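Side-chain contacts in tartronate semialdehyde reductase (Salmonella typhimurium, PDB 1VPD), which probably catalyses the NAD(P)H-dependent reduction of tartronate semialdehyde to D-glycerate, the last step from galactarate in carbohydrate acid breakdown: residues Ala264-Glu267 with Met268-Leu272; Glu87-Lys90 with Pro91-Leu95; Asp35-Pro38 with Glu39-Ala42. All coordinates share one frame; numbering follows the deposited sequence.

Interaction 1 (Ala264-Glu267 with Met268-Leu272); sequences AVME and MMQAL
Val265 puts its CG1 anti to the backbone N (chi1 172°), while Met269, one turn on, places CG anti to its own carbonyl carbon and runs extended from there, so that its terminal methyl comes down beside the valine branch. CG1 of Val265 and CE of Met269 end 4.1 Å apart, the two side chains crossing at a slant. The setting is a regular alpha-helix, 260-274, in the all-helical C-terminal part of this HIBADH-family reductase, and the contact is a run of i to i+3 and i to i+4 neighbours along it. The other valine branch, CG2, lies 4.2 Å from SE of Met268, an extended selenomethionine that touches Tyr288 and Tyr289 of helix 285-293. Val265 thus touches both Met268 and Met269, and it packs against Leu184 and Ala187 of helix 170-198. Met269 is buried, touching Ala183 of that helix, His241 and Ile242 of helix 238-255, and Leu285.

Four backbone bonds underlie the row. Met268 N to Ala264 O is the longest at 3.2 Å, whereas Met269 N reaches Val265 O at 2.9 Å, with an N-H...O angle of 161°. Gln270 N to Met266 O and Ala271 N to Glu267 O continue the series.

Facing helix 238-255, where Met266 touches Ala246 and Gln270 touches Ile242, the two side chains run side by side and point the same way. Met266 bends at chi2 and chi3, Gln270 at chi2, and the selenium SE of Met266 sits 3.6 Å from the amide nitrogen NE2 of Gln270.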
ATOM      1  N   ALA A 264       3.474  13.558 -15.591  1.00 10.46           N
ATOM      2  CA  ALA A 264       4.847  14.069 -15.482  1.00 10.54           C
ATOM      3  C   ALA A 264       5.664  13.300 -14.460  1.00 10.37           C
ATOM      4  O   ALA A 264       6.808  12.906 -14.750  1.00 10.22           O
ATOM      5  CB  ALA A 264       4.864  15.551 -15.155  1.00 11.16           C
ATOM      6  N   VAL A 265       5.111  13.070 -13.276  1.00 10.29           N
ATOM      7  CA  VAL A 265       5.878  12.356 -12.239  1.00 10.83           C
ATOM      8  C   VAL A 265       6.133  10.893 -12.633  1.00 10.73           C
ATOM      9  O   VAL A 265       7.196  10.347 -12.332  1.00 10.53           O
ATOM     10  CB  VAL A 265       5.232  12.520 -10.863  1.00 10.62           C
ATOM     11  CG1 VAL A 265       5.907  11.636  -9.835  1.00 11.94           C
ATOM     12  CG2 VAL A 265       5.300  13.978 -10.459  1.00 11.18           C
HETATM   13  N   MSE A 266       5.214  10.294 -13.374  1.00 10.47           N
HETATM   14  CA  MSE A 266       5.447   8.973 -13.947  1.00 10.39           C
HETATM   15  C   MSE A 266       6.714   8.929 -14.797  1.00 10.15           C
HETATM   16  O   MSE A 266       7.515   7.995 -14.643  1.00 10.21           O
HETATM   17  CB  MSE A 266       4.252   8.474 -14.755  1.00 10.25           C
HETATM   18  CG  MSE A 266       4.533   7.264 -15.623  1.00 11.40           C
HETATM   19 SE   MSE A 266       5.018   5.683 -14.544  0.86 15.86          SE
HETATM   20  CE  MSE A 266       3.455   4.603 -14.947  1.00 16.47           C
ATOM     21  N   GLU A 267       6.929   9.932 -15.642  1.00 10.13           N
ATOM     22  CA  GLU A 267       8.126   9.954 -16.473  1.00 10.49           C
ATOM     23  C   GLU A 267       9.371  10.141 -15.612  1.00 10.67           C
ATOM     24  O   GLU A 267      10.423   9.575 -15.937  1.00 11.04           O
ATOM     25  CB  GLU A 267       8.030  11.011 -17.573  1.00 11.09           C
ATOM     26  CG  GLU A 267       6.876  10.748 -18.566  1.00 11.44           C
ATOM     27  CD  GLU A 267       6.870   9.344 -19.140  1.00 12.38           C
ATOM     28  OE1 GLU A 267       7.932   8.925 -19.670  1.00 10.70           O
ATOM     29  OE2 GLU A 267       5.801   8.666 -19.067  1.00 12.30           O
HETATM   30  N   MSE A 268       9.271  10.921 -14.541  1.00 10.62           N
HETATM   31  CA  MSE A 268      10.375  11.045 -13.585  1.00 10.35           C
HETATM   32  C   MSE A 268      10.715   9.682 -12.965  1.00 10.71           C
HETATM   33  O   MSE A 268      11.913   9.319 -12.832  1.00 11.33           O
HETATM   34  CB  MSE A 268      10.047  12.033 -12.452  1.00 11.29           C
HETATM   35  CG  MSE A 268       9.734  13.437 -12.930  1.00 11.47           C
HETATM   36 SE   MSE A 268       9.369  14.579 -11.405  0.85 15.85          SE
HETATM   37  CE  MSE A 268       8.605  16.039 -12.447  1.00 14.77           C
HETATM   38  N   MSE A 269       9.686   8.942 -12.566  1.00 10.28           N
HETATM   39  CA  MSE A 269       9.889   7.615 -12.008  1.00 10.46           C
HETATM   40  C   MSE A 269      10.471   6.640 -13.034  1.00 11.10           C
HETATM   41  O   MSE A 269      11.315   5.801 -12.668  1.00 11.71           O
HETATM   42  CB  MSE A 269       8.593   7.080 -11.392  1.00 11.24           C
HETATM   43  CG  MSE A 269       8.150   7.831 -10.151  1.00 11.49           C
HETATM   44 SE   MSE A 269       6.745   6.835  -9.287  0.87 18.61          SE
HETATM   45  CE  MSE A 269       6.434   8.098  -7.820  1.00 14.02           C
ATOM     46  N   GLN A 270      10.100   6.775 -14.317  1.00 10.52           N
ATOM     47  CA  GLN A 270      10.749   5.964 -15.370  1.00 10.80           C
ATOM     48  C   GLN A 270      12.257   6.258 -15.438  1.00 11.17           C
ATOM     49  O   GLN A 270      13.082   5.336 -15.555  1.00 11.42           O
ATOM     50  CB  GLN A 270      10.072   6.153 -16.737  1.00 10.80           C
ATOM     51  CG  GLN A 270       8.650   5.626 -16.769  1.00 10.62           C
ATOM     52  CD  GLN A 270       8.569   4.099 -16.749  1.00 12.31           C
ATOM     53  OE1 GLN A 270       9.502   3.408 -17.206  1.00 15.16           O
ATOM     54  NE2 GLN A 270       7.470   3.567 -16.206  1.00 12.51           N
ATOM     55  N   ALA A 271      12.624   7.534 -15.345  1.00 11.12           N
ATOM     56  CA  ALA A 271      14.028   7.906 -15.329  1.00 11.36           C
ATOM     57  C   ALA A 271      14.748   7.301 -14.115  1.00 11.93           C
ATOM     58  O   ALA A 271      15.875   6.787 -14.257  1.00 11.47           O
ATOM     59  CB  ALA A 271      14.184   9.429 -15.361  1.00 11.31           C
ATOM     60  N   LEU A 272      14.111   7.363 -12.944  1.00 11.72           N
ATOM     61  CA  LEU A 272      14.694   6.799 -11.721  1.00 12.38           C
ATOM     62  C   LEU A 272      14.905   5.295 -11.840  1.00 12.77           C
ATOM     63  O   LEU A 272      15.974   4.776 -11.462  1.00 13.56           O
ATOM     64  CB  LEU A 272      13.837   7.128 -10.511  1.00 12.21           C
ATOM     65  CG  LEU A 272      13.938   8.582 -10.050  1.00 13.33           C
ATOM     66  CD1 LEU A 272      12.838   8.929  -9.101  1.00 15.30           C
ATOM     67  CD2 LEU A 272      15.321   8.865  -9.429  1.00 15.41           C
TER

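Interaction 2 (Glu87-Lys90 with Pro91-Leu95); sequences EGAK and PGTVL
Two hydrogen bonds, both from Thr93 and both ending on the carbonyl oxygen of Lys90, carry this contact. The backbone bond, Thr93 N to Lys90 O, is 3.1 Å long and fairly straight. The hydroxyl bond is shorter: Thr93 OG1 gives its proton to Lys90 O at 2.7 Å, from a position tilted 16° out of the carbonyl plane. One oxygen is therefore gripped twice by a single residue. Thr93 can do this because its OG1 stands beside its own backbone N, anti to the carbonyl carbon (chi1 -62°), which carries both donors to the same acceptor.

The loop they close is a type II beta turn from Lys90 to Thr93, with Pro91 and Gly92 at its two corners. Gly92 has a positive phi of 99°, where a CB would be jammed against the carbonyl oxygen of Pro91. The turn leads from the short helix 85-88 into strand 94-97, one of the parallel strands of the Rossmann-type nucleotide-binding domain.

The carbon contacts are few. CB of Ala89 rests 3.8 Å from CB of Thr93 and slightly farther, 3.9 Å, from its CG2, a small patch between two buried residues, which Ile65 of strand 64-67 extends on the threonine side. CD of Pro91 is held 3.3 Å from CB of Lys90, a closeness largely set by the peptide link between them. Beyond CG the lysine chain turns away from the turn; in the conformer described, its NZ makes a weak hydrogen bond to the carbonyl oxygen of Glu60, doubtful because a second conformer exists.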
ATOM      1  N   GLU A  87     -10.033 -22.582  -3.954  1.00 20.68           N
ATOM      2  CA  GLU A  87     -10.067 -24.049  -3.865  1.00 21.45           C
ATOM      3  C   GLU A  87     -10.351 -24.556  -2.448  1.00 21.34           C
ATOM      4  O   GLU A  87     -10.712 -25.737  -2.278  1.00 21.63           O
ATOM      5  CB  GLU A  87      -8.760 -24.646  -4.409  1.00 22.00           C
ATOM      6  CG  GLU A  87      -8.498 -24.304  -5.873  1.00 23.96           C
ATOM      7  CD  GLU A  87      -7.271 -24.981  -6.468  1.00 28.26           C
ATOM      8  OE1 GLU A  87      -6.538 -25.690  -5.755  1.00 29.90           O
ATOM      9  OE2 GLU A  87      -7.036 -24.807  -7.687  1.00 32.04           O
ATOM     10  N   GLY A  88     -10.195 -23.699  -1.432  1.00 20.63           N
ATOM     11  CA  GLY A  88     -10.442 -24.080  -0.052  1.00 21.05           C
ATOM     12  C   GLY A  88     -11.592 -23.381   0.658  1.00 21.32           C
ATOM     13  O   GLY A  88     -12.006 -23.791   1.750  1.00 21.59           O
ATOM     14  N   ALA A  89     -12.112 -22.321   0.058  1.00 21.52           N
ATOM     15  CA  ALA A  89     -13.077 -21.454   0.721  1.00 22.30           C
ATOM     16  C   ALA A  89     -14.486 -22.014   0.583  1.00 23.83           C
ATOM     17  O   ALA A  89     -14.954 -22.271  -0.512  1.00 24.87           O
ATOM     18  CB  ALA A  89     -13.041 -20.047   0.107  1.00 21.95           C
ATOM     19  N   LYS A  90     -15.182 -22.154   1.686  1.00 24.80           N
ATOM     20  CA  LYS A  90     -16.587 -22.546   1.576  1.00 25.91           C
ATOM     21  C   LYS A  90     -17.458 -21.303   1.390  1.00 24.37           C
ATOM     22  O   LYS A  90     -17.002 -20.169   1.660  1.00 22.49           O
ATOM     23  CB  LYS A  90     -17.012 -23.379   2.786  0.58 26.67           C
ATOM     24  CG  LYS A  90     -16.950 -22.686   4.131  0.58 29.73           C
ATOM     25  CD  LYS A  90     -16.927 -23.728   5.289  0.58 32.99           C
ATOM     26  CE  LYS A  90     -15.726 -23.573   6.231  0.58 35.11           C
ATOM     27  NZ  LYS A  90     -14.617 -24.550   5.961  0.58 36.40           N
ATOM     28  N   PRO A  91     -18.693 -21.482   0.917  1.00 23.30           N
ATOM     29  CA  PRO A  91     -19.591 -20.343   0.727  1.00 22.47           C
ATOM     30  C   PRO A  91     -19.700 -19.555   2.003  1.00 21.47           C
ATOM     31  O   PRO A  91     -19.778 -20.138   3.087  1.00 21.94           O
ATOM     32  CB  PRO A  91     -20.925 -21.011   0.357  1.00 23.06           C
ATOM     33  CG  PRO A  91     -20.525 -22.274  -0.282  1.00 23.23           C
ATOM     34  CD  PRO A  91     -19.348 -22.746   0.513  1.00 23.48           C
ATOM     35  N   GLY A  92     -19.632 -18.230   1.887  1.00 20.32           N
ATOM     36  CA  GLY A  92     -19.708 -17.334   3.012  1.00 20.30           C
ATOM     37  C   GLY A  92     -18.357 -16.825   3.514  1.00 20.21           C
ATOM     38  O   GLY A  92     -18.306 -15.886   4.302  1.00 20.69           O
ATOM     39  N   THR A  93     -17.277 -17.462   3.082  1.00 19.83           N
ATOM     40  CA  THR A  93     -15.922 -17.013   3.382  1.00 19.45           C
ATOM     41  C   THR A  93     -15.769 -15.609   2.790  1.00 18.66           C
ATOM     42  O   THR A  93     -16.354 -15.326   1.755  1.00 18.04           O
ATOM     43  CB  THR A  93     -14.904 -17.957   2.718  1.00 19.70           C
ATOM     44  OG1 THR A  93     -15.026 -19.291   3.237  1.00 20.55           O
ATOM     45  CG2 THR A  93     -13.473 -17.564   3.065  1.00 19.54           C
ATOM     46  N   VAL A  94     -14.988 -14.763   3.455  1.00 18.29           N
ATOM     47  CA  VAL A  94     -14.749 -13.390   3.005  1.00 17.94           C
ATOM     48  C   VAL A  94     -13.264 -13.184   2.743  1.00 17.31           C
ATOM     49  O   VAL A  94     -12.436 -13.532   3.587  1.00 16.82           O
ATOM     50  CB  VAL A  94     -15.205 -12.383   4.065  1.00 18.69           C
ATOM     51  CG1 VAL A  94     -14.908 -10.934   3.625  1.00 19.68           C
ATOM     52  CG2 VAL A  94     -16.718 -12.578   4.402  1.00 19.94           C
ATOM     53  N   LEU A  95     -12.936 -12.597   1.586  1.00 16.49           N
ATOM     54  CA  LEU A  95     -11.589 -12.103   1.304  1.00 16.03           C
ATOM     55  C   LEU A  95     -11.588 -10.594   1.493  1.00 15.56           C
ATOM     56  O   LEU A  95     -12.408  -9.900   0.881  1.00 16.33           O
ATOM     57  CB  LEU A  95     -11.161 -12.423  -0.121  1.00 16.05           C
ATOM     58  CG  LEU A  95      -9.881 -11.731  -0.639  1.00 16.29           C
ATOM     59  CD1 LEU A  95      -8.664 -12.159   0.149  1.00 16.98           C
ATOM     60  CD2 LEU A  95      -9.691 -12.047  -2.115  1.00 17.18           C
TER

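Interaction 3 (Asp35-Pro38 with Glu39-Ala42)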
ATOM      1  N   ASP A  35       3.430 -16.445   3.529  1.00 20.59           N
ATOM      2  CA  ASP A  35       4.197 -15.540   2.699  1.00 21.52           C
ATOM      3  C   ASP A  35       5.156 -16.384   1.864  1.00 22.98           C
ATOM      4  O   ASP A  35       5.462 -17.518   2.232  1.00 23.23           O
ATOM      5  CB  ASP A  35       4.969 -14.542   3.568  1.00 21.13           C
ATOM      6  CG  ASP A  35       5.653 -13.467   2.748  1.00 22.28           C
ATOM      7  OD1 ASP A  35       4.934 -12.537   2.318  1.00 22.01           O
ATOM      8  OD2 ASP A  35       6.875 -13.481   2.455  1.00 21.69           O
ATOM      9  N   ARG A  36       5.641 -15.831   0.758  1.00 24.25           N
ATOM     10  CA  ARG A  36       6.641 -16.510  -0.063  1.00 26.17           C
ATOM     11  C   ARG A  36       7.987 -16.675   0.655  1.00 25.61           C
ATOM     12  O   ARG A  36       8.768 -17.536   0.278  1.00 26.14           O
ATOM     13  CB  ARG A  36       6.848 -15.773  -1.391  0.71 27.30           C
ATOM     14  CG  ARG A  36       5.584 -15.710  -2.250  0.71 31.57           C
ATOM     15  CD  ARG A  36       5.812 -15.755  -3.757  0.71 36.96           C
ATOM     16  NE  ARG A  36       4.550 -15.853  -4.500  0.71 41.55           N
ATOM     17  CZ  ARG A  36       3.740 -16.918  -4.510  0.71 45.78           C
ATOM     18  NH1 ARG A  36       4.032 -18.016  -3.814  0.71 47.61           N
ATOM     19  NH2 ARG A  36       2.612 -16.885  -5.223  0.71 47.56           N
ATOM     20  N   ASN A  37       8.244 -15.855   1.664  1.00 24.55           N
ATOM     21  CA  ASN A  37       9.493 -15.907   2.436  1.00 24.48           C
ATOM     22  C   ASN A  37       9.268 -16.667   3.758  1.00 23.56           C
ATOM     23  O   ASN A  37       8.599 -16.155   4.658  1.00 21.96           O
ATOM     24  CB  ASN A  37       9.982 -14.472   2.705  1.00 24.82           C
ATOM     25  CG  ASN A  37      11.317 -14.416   3.455  1.00 26.78           C
ATOM     26  OD1 ASN A  37      11.893 -15.442   3.794  1.00 27.13           O
ATOM     27  ND2 ASN A  37      11.802 -13.195   3.726  1.00 28.39           N
ATOM     28  N   PRO A  38       9.814 -17.877   3.901  1.00 23.84           N
ATOM     29  CA  PRO A  38       9.643 -18.624   5.160  1.00 23.97           C
ATOM     30  C   PRO A  38      10.130 -17.870   6.395  1.00 23.29           C
ATOM     31  O   PRO A  38       9.570 -18.045   7.458  1.00 23.08           O
ATOM     32  CB  PRO A  38      10.457 -19.919   4.933  1.00 24.45           C
ATOM     33  CG  PRO A  38      10.598 -20.041   3.474  1.00 25.48           C
ATOM     34  CD  PRO A  38      10.632 -18.624   2.928  1.00 24.59           C
ATOM     35  N   GLU A  39      11.137 -17.016   6.254  1.00 23.79           N
ATOM     36  CA  GLU A  39      11.616 -16.222   7.384  1.00 24.05           C
ATOM     37  C   GLU A  39      10.594 -15.205   7.851  1.00 22.45           C
ATOM     38  O   GLU A  39      10.502 -14.937   9.045  1.00 21.63           O
ATOM     39  CB  GLU A  39      12.920 -15.500   7.052  1.00 25.46           C
ATOM     40  CG  GLU A  39      14.101 -16.413   6.778  1.00 30.39           C
ATOM     41  CD  GLU A  39      15.421 -15.650   6.708  1.00 36.90           C
ATOM     42  OE1 GLU A  39      15.438 -14.425   6.986  1.00 40.19           O
ATOM     43  OE2 GLU A  39      16.449 -16.280   6.370  1.00 41.70           O
ATOM     44  N   ALA A  40       9.841 -14.624   6.915  1.00 21.76           N
ATOM     45  CA  ALA A  40       8.724 -13.739   7.284  1.00 20.81           C
ATOM     46  C   ALA A  40       7.639 -14.517   8.050  1.00 20.03           C
ATOM     47  O   ALA A  40       7.163 -14.068   9.088  1.00 18.90           O
ATOM     48  CB  ALA A  40       8.138 -13.042   6.033  1.00 21.15           C
ATOM     49  N   ILE A  41       7.268 -15.704   7.559  1.00 19.94           N
ATOM     50  CA  ILE A  41       6.362 -16.564   8.332  1.00 20.21           C
ATOM     51  C   ILE A  41       6.922 -16.844   9.733  1.00 19.91           C
ATOM     52  O   ILE A  41       6.220 -16.697  10.721  1.00 19.27           O
ATOM     53  CB  ILE A  41       6.070 -17.905   7.624  1.00 20.26           C
ATOM     54  CG1 ILE A  41       5.453 -17.693   6.237  1.00 20.83           C
ATOM     55  CG2 ILE A  41       5.153 -18.762   8.517  1.00 20.23           C
ATOM     56  CD1 ILE A  41       5.266 -18.984   5.444  1.00 21.56           C
ATOM     57  N   ALA A  42       8.198 -17.212   9.821  1.00 20.69           N
ATOM     58  CA  ALA A  42       8.787 -17.566  11.122  1.00 21.31           C
ATOM     59  C   ALA A  42       8.700 -16.429  12.127  1.00 21.93           C
ATOM     60  O   ALA A  42       8.400 -16.636  13.294  1.00 21.94           O
ATOM     61  CB  ALA A  42      10.208 -18.014  10.959  1.00 21.61           C
TER
HETATM   62  O   HOH W   1      14.233 -12.863   5.097  1.00 42.07           O
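Asn37 meets the first turn of the following helix with nearly every atom of its side chain. Its CB lies 4.1 Å from CB of Ala40, a light apolar touch. With CG anti to the backbone N (chi1 -178°), the amide swings over the start of the helix, and CG comes to 3.8 Å from both Glu39 N and Ala40 N. At the end of the amide OD1 accepts from Glu39 N at 3.0 Å; the donor stands 56° out of the carbonyl plane, above it. The same oxygen lies 3.4 Å from CB of Glu39. The other tip atom, ND2, gives a proton to a water, which in turn donates to OE1 of Glu39, so a bridge joins the two side chains although amide and carboxylate are turned 42° from each other.

This is an N-cap, with Asn37 right before helix 38-46, in the crossover that follows strand 30-34 of the Rossmann-type domain. The backbone oxygen of Asn37 takes a good bond from Ile41 N and a weak one from Ala40 N.

An Asx turn comes just ahead of it: OD2 of Asp35 accepts from Asn37 N at 2.9 Å and lies 3.8 Å from CB of Ala40. Its OD1 accepts from Leu13 N, in the loop predicted to bind NAD, while CD1 of Ile41 packs 3.5 Å from the backbone oxygen of Asp35.

From the N terminus, interaction 3 comes first, turning the chain from strand 30-34 into helix 38-46 and tying that turn back to the predicted NAD-binding loop. Interaction 2 follows in the same nucleotide-binding domain, where helix 85-88 passes into strand 94-97; its nearest atoms are about 13 Å from those of interaction 3. Much later, interaction 1 lies within helix 260-274 of the C-terminal helical part, its centre about 40 Å from that of interaction 2 and on the opposite side of the chain's centre. All three are local and run in series, so none encloses or crosses another: two shape strand and helix junctions, the third stays within one helix.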